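Local coordinates for protein alpha-fucosidase GH29 (Fusarium graminearum, PDB 4PSR) that hydrolyses alpha-L-fucosides as a glycoside hydrolase family 29 enzyme, probably releasing alpha-1,6-linked fucose from the core of glycoprotein glycans, at residues 499-510 against 538-548; 440-449 against 460-471. One frame throughout, in Å; residues are numbered along the deposited sequence. Where two conformers were deposited one is given.

In the fold
From the N terminus the chain first builds the closed eight-stranded parallel barrel of the fucosidase, and both contacts lie beyond it in sequence, in mainly beta parts on the same side of the molecule's centre. Contact 2 comes first: 440-449 meets 460-471, closing a loop of ten residues and joining the last two strands of the six-stranded sheet, 445-451 and edge strand 458-460, to the small three-stranded sheet 428-431, 471-474, 464-466. Contact 1 follows in series, neither nested nor crossed. Its segments 499-510 and 538-548 enclose 27 residues, including helix 526-532, and form the central pair of a four-stranded sheet. The contacts' nearest atoms are about 5 Å apart, without touching.

Contact 1. Residues 499-510 against 538-548; sequences QPERGAAVFSKA and EIRSIRVSDGT
Gln499 and Arg543 lock together beside the antiparallel strands 504-507 and 541-544. Arg543 NE donates to Gln499 OE1 at 3.0 Å, almost straight (170°) and in the guanidinium plane, although it arrives from above the carbonyl plane. The amide stands nearly perpendicular to the guanidinium, at 83°. Its NE2 serves two acceptors, Ser545 OG and the backbone O of Arg543, each 3.0 Å away and near the amide plane. Ala505 and Arg543 pair through backbone bonds in both directions, so Arg543 O accepts from Ala505 N too. Ser545 OG in turn donates to Pro500 O at 2.6 Å. With CG anti to the backbone N (chi1 -170°) and a bend at chi2, Gln499 brings its amide to these partners. Water 1 bridges Gln499 OE1 and Arg543 NH1, while Arg543 NH2 forms a salt bridge with Glu569.

The tight part is the face carrying Ala504, Val506, Ile542 and Val544. Here Ile542 CD1 sits 3.8 Å from Val506 CG1 and also reaches Ala504 CB, with strand 579-584 and Ala550 packed nearby. On the other face, Phe507 CZ approaches Arg543 NH1 obliquely at 3.8 Å. Arg540 and Ser541 both face Phe507 in a classic, well-held beta bulge: Arg540 N donates to Phe507 O, and, within it, Ser541 OG to Lys509 O at 2.6 Å.

The outer residues are looser: water 2 joins Ser508 O to Glu538 O, Lys509 lies exposed, and the type II turn 545-548 carries exposed Asp546. Buried Gln499 thus has both amide ends satisfied, and the neighbouring Arg543 charge would probably polarise its carbonyl.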
loop_
_atom_site.group_PDB
_atom_site.type_symbol
_atom_site.label_atom_id
_atom_site.label_comp_id
_atom_site.label_asym_id
_atom_site.label_seq_id
_atom_site.Cartn_x
_atom_site.Cartn_y
_atom_site.Cartn_z
ATOM N N GLN A 499 -25.842 -13.116 2.500
ATOM C CA GLN A 499 -26.713 -12.052 2.065
ATOM C C GLN A 499 -26.499 -10.821 2.956
ATOM O O GLN A 499 -26.811 -10.844 4.130
ATOM C CB GLN A 499 -28.180 -12.500 2.145
ATOM C CG GLN A 499 -29.137 -11.543 1.475
ATOM C CD GLN A 499 -28.963 -11.501 -0.033
ATOM O OE1 GLN A 499 -28.589 -12.495 -0.658
ATOM N NE2 GLN A 499 -29.217 -10.352 -0.622
ATOM N N PRO A 500 -25.951 -9.729 2.401
ATOM C CA PRO A 500 -25.764 -8.533 3.229
ATOM C C PRO A 500 -27.084 -7.984 3.759
ATOM O O PRO A 500 -28.110 -8.139 3.075
ATOM C CB PRO A 500 -25.140 -7.522 2.250
ATOM C CG PRO A 500 -24.477 -8.377 1.222
ATOM C CD PRO A 500 -25.411 -9.550 1.045
ATOM N N GLU A 501 -27.063 -7.325 4.917
ATOM C CA GLU A 501 -28.273 -6.720 5.472
ATOM C C GLU A 501 -28.877 -5.741 4.486
ATOM O O GLU A 501 -30.084 -5.743 4.247
ATOM C CB GLU A 501 -28.011 -6.002 6.805
ATOM C CG GLU A 501 -29.319 -5.490 7.433
ATOM C CD GLU A 501 -29.122 -4.603 8.644
ATOM O OE1 GLU A 501 -27.969 -4.252 8.954
ATOM O OE2 GLU A 501 -30.138 -4.252 9.283
ATOM N N ARG A 502 -28.037 -4.881 3.919
ATOM C CA ARG A 502 -28.446 -4.051 2.804
ATOM C C ARG A 502 -27.439 -4.262 1.693
ATOM O O ARG A 502 -26.259 -3.957 1.842
ATOM C CB ARG A 502 -28.469 -2.567 3.176
ATOM C CG ARG A 502 -29.459 -2.204 4.258
ATOM C CD ARG A 502 -30.881 -2.225 3.728
ATOM N NE ARG A 502 -31.846 -1.974 4.799
ATOM C CZ ARG A 502 -32.480 -2.920 5.490
ATOM N NH1 ARG A 502 -32.285 -4.208 5.228
ATOM N NH2 ARG A 502 -33.329 -2.573 6.447
ATOM N N GLY A 503 -27.893 -4.810 0.576
ATOM C CA GLY A 503 -26.994 -5.204 -0.481
ATOM C C GLY A 503 -27.633 -6.267 -1.344
ATOM O O GLY A 503 -28.856 -6.348 -1.446
ATOM N N ALA A 504 -26.804 -7.060 -1.998
ATOM C CA ALA A 504 -27.302 -8.066 -2.915
ATOM C C ALA A 504 -26.298 -9.205 -2.983
ATOM O O ALA A 504 -25.187 -9.113 -2.446
ATOM C CB ALA A 504 -27.534 -7.462 -4.283
ATOM N N ALA A 505 -26.696 -10.308 -3.626
ATOM C CA ALA A 505 -25.774 -11.397 -3.933
ATOM C C ALA A 505 -26.105 -11.908 -5.331
ATOM O O ALA A 505 -27.295 -12.087 -5.661
ATOM C CB ALA A 505 -25.870 -12.532 -2.890
ATOM N N VAL A 506 -25.070 -12.129 -6.148
ATOM C CA VAL A 506 -25.264 -12.637 -7.503
ATOM C C VAL A 506 -24.750 -14.069 -7.595
ATOM O O VAL A 506 -23.808 -14.420 -6.908
ATOM C CB VAL A 506 -24.584 -11.749 -8.566
ATOM C CG1 VAL A 506 -25.326 -10.419 -8.684
ATOM C CG2 VAL A 506 -23.103 -11.500 -8.233
ATOM N N PHE A 507 -25.406 -14.885 -8.430
ATOM C CA PHE A 507 -25.156 -16.327 -8.513
ATOM C C PHE A 507 -25.049 -16.816 -9.954
ATOM O O PHE A 507 -25.632 -16.235 -10.877
ATOM C CB PHE A 507 -26.289 -17.081 -7.808
ATOM C CG PHE A 507 -26.351 -16.826 -6.342
ATOM C CD1 PHE A 507 -27.150 -15.799 -5.850
ATOM C CD2 PHE A 507 -25.586 -17.568 -5.455
ATOM C CE1 PHE A 507 -27.204 -15.527 -4.511
ATOM C CE2 PHE A 507 -25.637 -17.295 -4.089
ATOM C CZ PHE A 507 -26.453 -16.263 -3.625
ATOM N N SER A 508 -24.314 -17.908 -10.137
ATOM C CA SER A 508 -24.061 -18.474 -11.460
ATOM C C SER A 508 -25.156 -19.437 -11.924
ATOM O O SER A 508 -25.193 -19.806 -13.093
ATOM C CB SER A 508 -22.706 -19.184 -11.485
ATOM O OG SER A 508 -22.729 -20.342 -10.650
ATOM N N LYS A 509 -26.037 -19.831 -11.012
ATOM C CA LYS A 509 -27.215 -20.622 -11.377
ATOM C C LYS A 509 -28.483 -19.831 -11.179
ATOM O O LYS A 509 -28.505 -18.855 -10.429
ATOM C CB LYS A 509 -27.266 -21.920 -10.583
ATOM C CG LYS A 509 -26.123 -22.816 -10.926
ATOM C CD LYS A 509 -26.209 -24.160 -10.222
ATOM C CE LYS A 509 -24.873 -24.890 -10.292
ATOM N NZ LYS A 509 -24.251 -24.805 -11.649
ATOM N N ALA A 510 -29.542 -20.264 -11.855
ATOM C CA ALA A 510 -30.774 -19.481 -11.973
ATOM C C ALA A 510 -31.608 -19.402 -10.693
ATOM O O ALA A 510 -32.537 -18.596 -10.613
ATOM C CB ALA A 510 -31.626 -20.026 -13.121
ATOM N N GLU A 538 -21.792 -14.526 -16.679
ATOM C CA GLU A 538 -22.180 -15.815 -16.092
ATOM C C GLU A 538 -23.216 -15.698 -14.975
ATOM O O GLU A 538 -23.636 -16.707 -14.403
ATOM C CB GLU A 538 -20.954 -16.559 -15.559
ATOM C CG GLU A 538 -20.000 -16.988 -16.669
ATOM C CD GLU A 538 -18.822 -17.797 -16.172
ATOM O OE1 GLU A 538 -18.933 -18.436 -15.107
ATOM O OE2 GLU A 538 -17.783 -17.797 -16.862
ATOM N N ILE A 539 -23.633 -14.478 -14.657
ATOM C CA ILE A 539 -24.667 -14.277 -13.656
ATOM C C ILE A 539 -26.020 -14.745 -14.199
ATOM O O ILE A 539 -26.430 -14.317 -15.280
ATOM C CB ILE A 539 -24.757 -12.791 -13.232
ATOM C CG1 ILE A 539 -23.425 -12.353 -12.590
ATOM C CG2 ILE A 539 -25.921 -12.596 -12.274
ATOM C CD1 ILE A 539 -23.359 -10.853 -12.376
ATOM N N ARG A 540 -26.702 -15.589 -13.432
ATOM C CA ARG A 540 -28.017 -16.102 -13.830
ATOM C C ARG A 540 -29.117 -15.829 -12.808
ATOM O O ARG A 540 -30.294 -16.086 -13.064
ATOM C CB ARG A 540 -27.939 -17.608 -14.126
ATOM C CG ARG A 540 -27.130 -17.978 -15.387
ATOM C CD ARG A 540 -27.795 -17.520 -16.675
ATOM N NE ARG A 540 -29.214 -17.248 -16.473
ATOM C CZ ARG A 540 -30.179 -18.160 -16.523
ATOM N NH1 ARG A 540 -31.434 -17.792 -16.301
ATOM N NH2 ARG A 540 -29.897 -19.433 -16.787
ATOM N N SER A 541 -28.757 -15.314 -11.637
ATOM C CA SER A 541 -29.749 -14.884 -10.669
ATOM C C SER A 541 -29.116 -13.888 -9.686
ATOM O O SER A 541 -27.889 -13.806 -9.561
ATOM C CB SER A 541 -30.413 -16.067 -9.933
ATOM O OG SER A 541 -29.491 -16.836 -9.169
ATOM N N ILE A 542 -29.983 -13.139 -9.021
ATOM C CA ILE A 542 -29.566 -12.180 -8.011
ATOM C C ILE A 542 -30.595 -12.154 -6.899
ATOM O O ILE A 542 -31.813 -12.182 -7.164
ATOM C CB ILE A 542 -29.406 -10.784 -8.622
ATOM C CG1 ILE A 542 -28.962 -9.764 -7.558
ATOM C CG2 ILE A 542 -30.693 -10.321 -9.284
ATOM C CD1 ILE A 542 -28.482 -8.459 -8.161
ATOM N N ARG A 543 -30.120 -12.120 -5.661
ATOM C CA ARG A 543 -30.962 -11.886 -4.503
ATOM C C ARG A 543 -30.686 -10.483 -3.958
ATOM O O ARG A 543 -29.551 -10.173 -3.555
ATOM C CB ARG A 543 -30.718 -12.909 -3.411
ATOM C CG ARG A 543 -31.782 -12.873 -2.331
ATOM C CD ARG A 543 -31.864 -14.208 -1.608
ATOM N NE ARG A 543 -30.539 -14.721 -1.269
ATOM C CZ ARG A 543 -30.233 -16.007 -1.156
ATOM N NH1 ARG A 543 -28.996 -16.352 -0.826
ATOM N NH2 ARG A 543 -31.152 -16.945 -1.369
ATOM N N VAL A 544 -31.719 -9.650 -3.964
ATOM C CA VAL A 544 -31.619 -8.263 -3.512
ATOM C C VAL A 544 -32.211 -8.195 -2.106
ATOM O O VAL A 544 -33.312 -8.689 -1.844
ATOM C CB VAL A 544 -32.383 -7.332 -4.467
ATOM C CG1 VAL A 544 -32.372 -5.883 -3.937
ATOM C CG2 VAL A 544 -31.813 -7.393 -5.886
ATOM N N SER A 545 -31.491 -7.608 -1.158
ATOM C CA SER A 545 -31.985 -7.534 0.204
ATOM C C SER A 545 -33.156 -6.568 0.340
ATOM O O SER A 545 -33.351 -5.669 -0.484
ATOM C CB SER A 545 -30.855 -7.097 1.149
ATOM O OG SER A 545 -29.774 -8.006 1.078
ATOM N N ASP A 546 -33.941 -6.772 1.391
ATOM C CA ASP A 546 -34.972 -5.813 1.780
ATOM C C ASP A 546 -34.309 -4.454 1.949
ATOM O O ASP A 546 -33.132 -4.381 2.302
ATOM C CB ASP A 546 -35.620 -6.228 3.098
ATOM C CG ASP A 546 -36.633 -7.355 2.933
ATOM O OD1 ASP A 546 -36.942 -7.725 1.788
ATOM O OD2 ASP A 546 -37.125 -7.813 3.972
ATOM N N GLY A 547 -35.060 -3.404 1.656
ATOM C CA GLY A 547 -34.561 -2.038 1.792
ATOM C C GLY A 547 -33.533 -1.641 0.738
ATOM O O GLY A 547 -32.916 -0.583 0.830
ATOM N N THR A 548 -33.374 -2.467 -0.284
ATOM C CA THR A 548 -32.340 -2.281 -1.305
ATOM C C THR A 548 -32.927 -2.437 -2.704
ATOM O O THR A 548 -33.960 -3.090 -2.889
ATOM C CB THR A 548 -31.209 -3.329 -1.124
ATOM O OG1 THR A 548 -30.906 -3.506 0.262
ATOM C CG2 THR A 548 -29.940 -2.936 -1.860
HETATM O O HOH W 1 -26.880 -14.816 -0.288
HETATM O O HOH W 2 -23.530 -19.271 -15.079
#

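Contact 2. Residues 440-449 against 460-471; sequences VDLESLKSVE and KVSEWEQSKDAL
In one of the two conformers of Trp464, Leu445 lays CD2 over one face of the indole, a CH-pi contact 3.9 Å from the centroid of the six-membered ring and 19° off its normal. Two more side chains meet this indole obliquely: Val448 CG2 near NE1, and Leu442 CD1 at 3.9 Å from CZ3. The same Leu442 methyl touches Leu471 CD1, so that Leu442 bridges Trp464 and Leu471.

One step out, polar bonds hold both ends. Gln466 reaches across fully extended, CG anti to the backbone N (chi1 -172°), and NE2 donates to Val440 O at 2.9 Å, nearly straight (167°). NE2 also donates to Leu434 O, while water 3 links OE1 to Leu442 N. At the far end Val461 N donates to Val448 O at 3.0 Å, and Val448 CG1 packs on Val461 CB.

Further back, Asp441 OD1 accepts from Glu443 N in an Asx turn that overlaps the type I turn 442-445, which sets Leu442 and Leu445. Lys446 and Ser447 form a classic beta bulge opposite Thr490 of strand 485-491. The apolar core, flanked by these polar bonds, forms the interface between two antiparallel sheets in the C-terminal beta domain of this fucosidase, consistent with a beta-sandwich.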
loop_
_atom_site.group_PDB
_atom_site.type_symbol
_atom_site.label_atom_id
_atom_site.label_comp_id
_atom_site.label_asym_id
_atom_site.label_seq_id
_atom_site.Cartn_x
_atom_site.Cartn_y
_atom_site.Cartn_z
ATOM N N VAL A 440 -27.471 -17.864 5.401
ATOM C CA VAL A 440 -26.347 -18.776 5.298
ATOM C C VAL A 440 -26.689 -20.150 5.891
ATOM O O VAL A 440 -27.163 -20.243 7.022
ATOM C CB VAL A 440 -25.124 -18.137 6.016
ATOM C CG1 VAL A 440 -24.127 -19.163 6.494
ATOM C CG2 VAL A 440 -24.443 -17.127 5.081
ATOM N N ASP A 441 -26.456 -21.208 5.113
ATOM C CA ASP A 441 -26.650 -22.583 5.582
ATOM C C ASP A 441 -25.313 -23.104 6.065
ATOM O O ASP A 441 -24.358 -23.181 5.297
ATOM C CB ASP A 441 -27.186 -23.471 4.454
ATOM C CG ASP A 441 -27.698 -24.827 4.951
ATOM O OD1 ASP A 441 -27.106 -25.416 5.892
ATOM O OD2 ASP A 441 -28.700 -25.307 4.382
ATOM N N LEU A 442 -25.240 -23.449 7.346
ATOM C CA LEU A 442 -24.001 -23.921 7.943
ATOM C C LEU A 442 -23.856 -25.449 8.006
ATOM O O LEU A 442 -22.985 -25.963 8.709
ATOM C CB LEU A 442 -23.810 -23.321 9.339
ATOM C CG LEU A 442 -23.546 -21.807 9.402
ATOM C CD1 LEU A 442 -23.386 -21.401 10.861
ATOM C CD2 LEU A 442 -22.293 -21.401 8.617
ATOM N N GLU A 443 -24.678 -26.157 7.231
ATOM C CA GLU A 443 -24.587 -27.619 7.180
ATOM C C GLU A 443 -23.171 -28.042 6.805
ATOM O O GLU A 443 -22.665 -29.040 7.284
ATOM C CB GLU A 443 -25.584 -28.207 6.173
ATOM C CG GLU A 443 -25.292 -27.846 4.720
ATOM C CD GLU A 443 -26.340 -28.370 3.754
ATOM O OE1 GLU A 443 -27.101 -29.290 4.130
ATOM O OE2 GLU A 443 -26.402 -27.857 2.616
ATOM N N SER A 444 -22.521 -27.238 5.964
ATOM C CA SER A 444 -21.200 -27.587 5.459
ATOM C C SER A 444 -20.046 -27.120 6.347
ATOM O O SER A 444 -18.886 -27.352 6.012
ATOM C CB SER A 444 -20.992 -27.015 4.059
ATOM O OG SER A 444 -20.838 -25.610 4.112
ATOM N N LEU A 445 -20.355 -26.470 7.469
ATOM C CA LEU A 445 -19.299 -26.084 8.405
ATOM C C LEU A 445 -18.730 -27.267 9.202
ATOM O O LEU A 445 -19.339 -27.733 10.160
ATOM C CB LEU A 445 -19.779 -24.973 9.349
ATOM C CG LEU A 445 -18.732 -24.474 10.354
ATOM C CD1 LEU A 445 -17.498 -23.918 9.657
ATOM C CD2 LEU A 445 -19.356 -23.428 11.249
ATOM N N LYS A 446 -17.524 -27.684 8.831
ATOM C CA LYS A 446 -16.896 -28.902 9.345
ATOM C C LYS A 446 -16.104 -28.756 10.618
ATOM O O LYS A 446 -16.036 -29.683 11.425
ATOM C CB LYS A 446 -15.872 -29.412 8.354
ATOM C CG LYS A 446 -16.408 -30.110 7.149
ATOM C CD LYS A 446 -15.415 -31.165 6.704
ATOM C CE LYS A 446 -13.932 -30.717 6.749
ATOM N NZ LYS A 446 -13.260 -31.019 5.465
ATOM N N SER A 447 -15.400 -27.634 10.755
ATOM C CA SER A 447 -14.574 -27.417 11.919
ATOM C C SER A 447 -14.400 -25.925 12.143
ATOM O O SER A 447 -14.403 -25.135 11.190
ATOM C CB SER A 447 -13.203 -28.088 11.784
ATOM O OG SER A 447 -12.498 -27.653 10.638
ATOM N N VAL A 448 -14.282 -25.558 13.409
ATOM C CA VAL A 448 -13.976 -24.202 13.836
ATOM C C VAL A 448 -12.815 -24.354 14.810
ATOM O O VAL A 448 -12.915 -25.089 15.794
ATOM C CB VAL A 448 -15.191 -23.550 14.544
ATOM C CG1 VAL A 448 -14.833 -22.135 15.038
ATOM C CG2 VAL A 448 -16.425 -23.557 13.642
ATOM N N GLU A 449 -11.703 -23.674 14.556
ATOM C CA GLU A 449 -10.483 -23.842 15.324
ATOM C C GLU A 449 -9.884 -22.479 15.635
ATOM O O GLU A 449 -9.940 -21.564 14.811
ATOM C CB GLU A 449 -9.446 -24.632 14.535
ATOM C CG GLU A 449 -9.924 -25.997 14.041
ATOM C CD GLU A 449 -8.928 -26.625 13.093
ATOM O OE1 GLU A 449 -8.794 -26.147 11.938
ATOM O OE2 GLU A 449 -8.271 -27.600 13.505
ATOM N N LYS A 460 -9.356 -26.716 19.039
ATOM C CA LYS A 460 -10.735 -26.842 18.610
ATOM C C LYS A 460 -11.687 -25.982 19.440
ATOM O O LYS A 460 -11.535 -25.845 20.648
ATOM C CB LYS A 460 -11.194 -28.316 18.637
ATOM C CG LYS A 460 -12.676 -28.501 18.313
ATOM C CD LYS A 460 -13.058 -29.959 18.134
ATOM C CE LYS A 460 -14.579 -30.133 18.099
ATOM N NZ LYS A 460 -15.016 -31.533 17.811
ATOM N N VAL A 461 -12.627 -25.365 18.729
ATOM C CA VAL A 461 -13.780 -24.678 19.282
ATOM C C VAL A 461 -14.954 -25.660 19.229
ATOM O O VAL A 461 -15.334 -26.136 18.154
ATOM C CB VAL A 461 -14.144 -23.440 18.423
ATOM C CG1 VAL A 461 -15.412 -22.799 18.918
ATOM C CG2 VAL A 461 -13.006 -22.418 18.413
ATOM N N SER A 462 -15.533 -25.965 20.383
ATOM C CA SER A 462 -16.576 -26.986 20.451
ATOM C C SER A 462 -17.989 -26.429 20.342
ATOM O O SER A 462 -18.845 -27.048 19.710
ATOM C CB SER A 462 -16.453 -27.774 21.758
ATOM O OG SER A 462 -15.216 -28.467 21.823
ATOM N N GLU A 463 -18.236 -25.276 20.963
ATOM C CA GLU A 463 -19.589 -24.748 21.058
ATOM C C GLU A 463 -19.801 -23.570 20.115
ATOM O O GLU A 463 -19.053 -22.593 20.160
ATOM C CB GLU A 463 -19.895 -24.290 22.484
ATOM C CG GLU A 463 -19.366 -25.187 23.590
ATOM C CD GLU A 463 -19.595 -24.586 24.969
ATOM O OE1 GLU A 463 -20.536 -23.775 25.115
ATOM O OE2 GLU A 463 -18.831 -24.915 25.902
ATOM N N TRP A 464 -20.804 -23.695 19.252
ATOM C CA TRP A 464 -21.290 -22.589 18.423
ATOM C C TRP A 464 -22.750 -22.810 18.011
ATOM O O TRP A 464 -23.177 -23.949 17.807
ATOM C CB TRP A 464 -20.397 -22.361 17.188
ATOM C CG TRP A 464 -20.225 -23.543 16.258
ATOM C CD1 TRP A 464 -19.177 -24.420 16.233
ATOM C CD2 TRP A 464 -21.110 -23.951 15.200
ATOM N NE1 TRP A 464 -19.360 -25.352 15.239
ATOM C CE2 TRP A 464 -20.535 -25.083 14.587
ATOM C CE3 TRP A 464 -22.331 -23.469 14.711
ATOM C CZ2 TRP A 464 -21.141 -25.745 13.521
ATOM C CZ3 TRP A 464 -22.928 -24.126 13.650
ATOM C CH2 TRP A 464 -22.329 -25.252 13.066
ATOM N N GLU A 465 -23.517 -21.723 17.934
ATOM C CA GLU A 465 -24.916 -21.772 17.546
ATOM C C GLU A 465 -25.125 -20.649 16.564
ATOM O O GLU A 465 -24.447 -19.632 16.659
ATOM C CB GLU A 465 -25.858 -21.507 18.732
ATOM C CG GLU A 465 -25.892 -22.542 19.825
ATOM C CD GLU A 465 -26.518 -23.857 19.396
ATOM O OE1 GLU A 465 -27.357 -23.887 18.454
ATOM O OE2 GLU A 465 -26.152 -24.869 20.022
ATOM N N GLN A 466 -26.081 -20.822 15.659
ATOM C CA GLN A 466 -26.437 -19.815 14.667
ATOM C C GLN A 466 -27.760 -19.159 15.036
ATOM O O GLN A 466 -28.820 -19.764 14.895
ATOM C CB GLN A 466 -26.543 -20.453 13.274
ATOM C CG GLN A 466 -26.713 -19.451 12.156
ATOM C CD GLN A 466 -27.021 -20.086 10.823
ATOM O OE1 GLN A 466 -27.784 -21.054 10.735
ATOM N NE2 GLN A 466 -26.439 -19.530 9.764
ATOM N N SER A 467 -27.697 -17.919 15.506
ATOM C CA SER A 467 -28.889 -17.117 15.731
ATOM C C SER A 467 -29.243 -16.358 14.460
ATOM O O SER A 467 -28.489 -16.419 13.473
ATOM C CB SER A 467 -28.652 -16.142 16.897
ATOM O OG SER A 467 -27.622 -15.187 16.605
ATOM N N LYS A 468 -30.382 -15.666 14.461
ATOM C CA LYS A 468 -30.723 -14.736 13.393
ATOM C C LYS A 468 -29.608 -13.744 13.170
ATOM O O LYS A 468 -29.233 -13.468 12.033
ATOM C CB LYS A 468 -31.993 -13.966 13.735
ATOM C CG LYS A 468 -33.228 -14.807 13.715
ATOM C CD LYS A 468 -34.413 -14.015 14.237
ATOM C CE LYS A 468 -34.838 -12.923 13.275
ATOM N NZ LYS A 468 -36.008 -12.172 13.810
ATOM N N ASP A 469 -29.081 -13.208 14.262
ATOM C CA ASP A 469 -28.127 -12.113 14.181
ATOM C C ASP A 469 -26.728 -12.572 13.763
ATOM O O ASP A 469 -26.012 -11.810 13.114
ATOM C CB ASP A 469 -28.038 -11.385 15.523
ATOM C CG ASP A 469 -29.297 -10.589 15.859
ATOM O OD1 ASP A 469 -30.079 -10.259 14.941
ATOM O OD2 ASP A 469 -29.492 -10.280 17.053
ATOM N N ALA A 470 -26.335 -13.794 14.113
ATOM C CA ALA A 470 -24.937 -14.209 13.936
ATOM C C ALA A 470 -24.634 -15.673 14.165
ATOM O O ALA A 470 -25.347 -16.374 14.887
ATOM C CB ALA A 470 -24.051 -13.402 14.898
ATOM N N LEU A 471 -23.519 -16.125 13.610
ATOM C CA LEU A 471 -22.874 -17.326 14.120
ATOM C C LEU A 471 -22.162 -16.959 15.417
ATOM O O LEU A 471 -21.187 -16.195 15.419
ATOM C CB LEU A 471 -21.882 -17.918 13.116
ATOM C CG LEU A 471 -20.928 -19.022 13.571
ATOM C CD1 LEU A 471 -21.693 -20.223 14.150
ATOM C CD2 LEU A 471 -20.007 -19.507 12.445
HETATM O O HOH W 3 -27.601 -23.198 9.112
HETATM O O HOH W 4 -15.265 -27.366 15.526
#